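Local coordinates for mandelate racemase/muconate lactonizing protein (Alicyclobacillus acidocaldarius LAA1, PDB 3QLD), which is a member of the mandelate racemase/muconate lactonizing family of the enolase superfamily, with a TIM-barrel-type C-terminal domain, at residues L224-W229 against S248-R253. Numbering follows the deposited sequence.
Sequences LPEDDW and SVRSVR. With SO4 (sulfate ion), chain C.
E226 and R250 meet because one side chain is extended and the other bent: beyond CG the E226 side chain runs nearly straight, whereas R250 turns at chi2 (-81°) and brings its guanidinium back toward the carboxylate from the opposite direction. OE1 of E226 lies 2.8 Å from NH1 of R250, a salt bridge whose hydrogen-bond component is weak, since the N-H...O angle is only 121°. The same OE1 is 3.0 Å from R250 NH2, and the carboxylate and guanidinium planes are inclined by 44°, so the two groups do not form a coplanar, two-pronged pair. The other carboxylate oxygen, OE2, makes a salt bridge to R102 of the second subunit, leaving E226 shared between an intrachain and an intersubunit arginine.

Nearer the backbone, CG of E226 packs 3.4 Å from OG of S248, which is hydrogen-bonded to Q222. The indole of W229 meets the same serine by another route, its CH2 atom approaching O of S248 at 3.6 Å. At the far end of 248-253, a sulfate, probably from the crystallisation liquor, accepts hydrogen bonds from V252 N (to O2, 3.0 Å) and from both R253 N and R253 NE (to O4), the last nearly straight, at the start of helix 252-261, where S251 is the N-cap.

Within the TIM-barrel-like domain, the contact joins the loops that follow neighbouring parallel strands 220-221 and 243-245 and reaches into the first residues of helices 229-238 and 252-261, with W229 lying against L257, T258 and L261 of the latter.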
loop_
_atom_site.group_PDB
_atom_site.type_symbol
_atom_site.label_atom_id
_atom_site.label_comp_id
_atom_site.label_asym_id
_atom_site.label_seq_id
_atom_site.Cartn_x
_atom_site.Cartn_y
_atom_site.Cartn_z
ATOM N N LEU A 224 -6.631 4.263 -17.554
ATOM C CA LEU A 224 -7.355 3.067 -17.080
ATOM C C LEU A 224 -7.304 3.003 -15.537
ATOM O O LEU A 224 -6.492 3.671 -14.899
ATOM C CB LEU A 224 -6.753 1.777 -17.686
ATOM C CG LEU A 224 -6.764 1.651 -19.243
ATOM C CD1 LEU A 224 -6.112 0.332 -19.717
ATOM C CD2 LEU A 224 -8.196 1.869 -19.841
ATOM N N PRO A 225 -8.206 2.195 -14.948
ATOM C CA PRO A 225 -8.069 1.945 -13.519
ATOM C C PRO A 225 -6.777 1.238 -13.231
ATOM O O PRO A 225 -6.162 0.677 -14.142
ATOM C CB PRO A 225 -9.198 0.961 -13.238
ATOM C CG PRO A 225 -10.167 1.109 -14.337
ATOM C CD PRO A 225 -9.300 1.394 -15.538
ATOM N N GLU A 226 -6.384 1.204 -11.958
ATOM C CA GLU A 226 -5.228 0.397 -11.536
ATOM C C GLU A 226 -5.638 -1.102 -11.504
ATOM O O GLU A 226 -5.327 -1.812 -10.538
ATOM C CB GLU A 226 -4.637 0.910 -10.184
ATOM C CG GLU A 226 -4.208 2.403 -10.149
ATOM C CD GLU A 226 -3.979 3.003 -8.708
ATOM O OE1 GLU A 226 -2.948 2.668 -8.062
ATOM O OE2 GLU A 226 -4.815 3.828 -8.221
ATOM N N ASP A 227 -6.309 -1.586 -12.575
ATOM C CA ASP A 227 -6.885 -2.976 -12.693
ATOM C C ASP A 227 -6.057 -4.080 -13.347
ATOM O O ASP A 227 -6.188 -5.258 -12.951
ATOM C CB ASP A 227 -8.233 -2.972 -13.451
ATOM C CG ASP A 227 -9.420 -2.664 -12.540
ATOM O OD1 ASP A 227 -9.240 -2.706 -11.304
ATOM O OD2 ASP A 227 -10.525 -2.378 -13.076
ATOM N N ASP A 228 -5.236 -3.736 -14.344
ATOM C CA ASP A 228 -4.501 -4.760 -15.078
ATOM C C ASP A 228 -3.438 -4.164 -16.033
ATOM O O ASP A 228 -3.648 -3.236 -16.837
ATOM C CB ASP A 228 -5.501 -5.889 -15.531
ATOM C CG ASP A 228 -5.179 -6.595 -16.852
ATOM O OD1 ASP A 228 -5.950 -7.559 -17.136
ATOM O OD2 ASP A 228 -4.220 -6.270 -17.584
ATOM N N TRP A 229 -2.241 -4.630 -15.748
ATOM C CA TRP A 229 -1.047 -4.175 -16.359
ATOM C C TRP A 229 -1.045 -4.506 -17.845
ATOM O O TRP A 229 -0.529 -3.735 -18.667
ATOM C CB TRP A 229 0.122 -4.863 -15.677
ATOM C CG TRP A 229 0.546 -4.245 -14.388
ATOM C CD1 TRP A 229 0.437 -4.793 -13.128
ATOM C CD2 TRP A 229 1.128 -2.947 -14.212
ATOM N NE1 TRP A 229 0.949 -3.913 -12.184
ATOM C CE2 TRP A 229 1.378 -2.779 -12.822
ATOM C CE3 TRP A 229 1.478 -1.909 -15.102
ATOM C CZ2 TRP A 229 1.960 -1.613 -12.297
ATOM C CZ3 TRP A 229 2.099 -0.756 -14.580
ATOM C CH2 TRP A 229 2.316 -0.616 -13.193
ATOM N N SER A 248 -0.269 4.961 -10.399
ATOM C CA SER A 248 0.068 3.589 -10.804
ATOM C C SER A 248 1.506 3.217 -10.652
ATOM O O SER A 248 1.825 2.045 -10.848
ATOM C CB SER A 248 -0.347 3.324 -12.258
ATOM O OG SER A 248 -1.750 3.287 -12.381
ATOM N N VAL A 249 2.376 4.207 -10.430
ATOM C CA VAL A 249 3.766 3.968 -10.203
ATOM C C VAL A 249 4.217 4.553 -8.825
ATOM O O VAL A 249 4.524 5.744 -8.692
ATOM C CB VAL A 249 4.609 4.574 -11.299
ATOM C CG1 VAL A 249 6.084 4.496 -10.870
ATOM C CG2 VAL A 249 4.378 3.761 -12.690
ATOM N N ARG A 250 4.311 3.669 -7.845
ATOM C CA ARG A 250 4.612 4.051 -6.455
ATOM C C ARG A 250 6.033 3.724 -6.036
ATOM O O ARG A 250 6.393 4.009 -4.899
ATOM C CB ARG A 250 3.699 3.286 -5.465
ATOM C CG ARG A 250 2.233 3.129 -5.801
ATOM C CD ARG A 250 1.457 4.407 -5.436
ATOM N NE ARG A 250 -0.008 4.319 -5.192
ATOM C CZ ARG A 250 -0.927 3.475 -5.717
ATOM N NH1 ARG A 250 -0.614 2.491 -6.575
ATOM N NH2 ARG A 250 -2.219 3.633 -5.368
ATOM N N SER A 251 6.796 3.041 -6.876
ATOM C CA SER A 251 8.129 2.568 -6.517
ATOM C C SER A 251 8.948 2.455 -7.768
ATOM O O SER A 251 8.395 2.373 -8.868
ATOM C CB SER A 251 8.080 1.176 -5.889
ATOM O OG SER A 251 7.766 0.162 -6.854
ATOM N N VAL A 252 10.265 2.417 -7.592
ATOM C CA VAL A 252 11.210 2.156 -8.697
ATOM C C VAL A 252 10.993 0.777 -9.343
ATOM O O VAL A 252 11.101 0.648 -10.547
ATOM C CB VAL A 252 12.700 2.385 -8.267
ATOM C CG1 VAL A 252 13.665 2.343 -9.474
ATOM C CG2 VAL A 252 12.849 3.754 -7.595
ATOM N N ARG A 253 10.650 -0.254 -8.568
ATOM C CA ARG A 253 10.334 -1.566 -9.172
ATOM C C ARG A 253 9.061 -1.550 -10.066
ATOM O O ARG A 253 9.015 -2.221 -11.093
ATOM C CB ARG A 253 10.175 -2.644 -8.107
ATOM C CG ARG A 253 11.532 -3.116 -7.516
ATOM C CD ARG A 253 11.346 -3.830 -6.156
ATOM N NE ARG A 253 10.852 -2.873 -5.168
ATOM C CZ ARG A 253 10.183 -3.168 -4.054
ATOM N NH1 ARG A 253 9.893 -4.423 -3.722
ATOM N NH2 ARG A 253 9.795 -2.178 -3.267
HETATM S S SO4 C . 12.100 0.760 -4.755
HETATM O O1 SO4 C . 11.758 0.355 -3.394
HETATM O O2 SO4 C . 11.657 2.130 -4.983
HETATM O O3 SO4 C . 13.549 0.773 -4.942
HETATM O O4 SO4 C . 11.476 -0.204 -5.666
#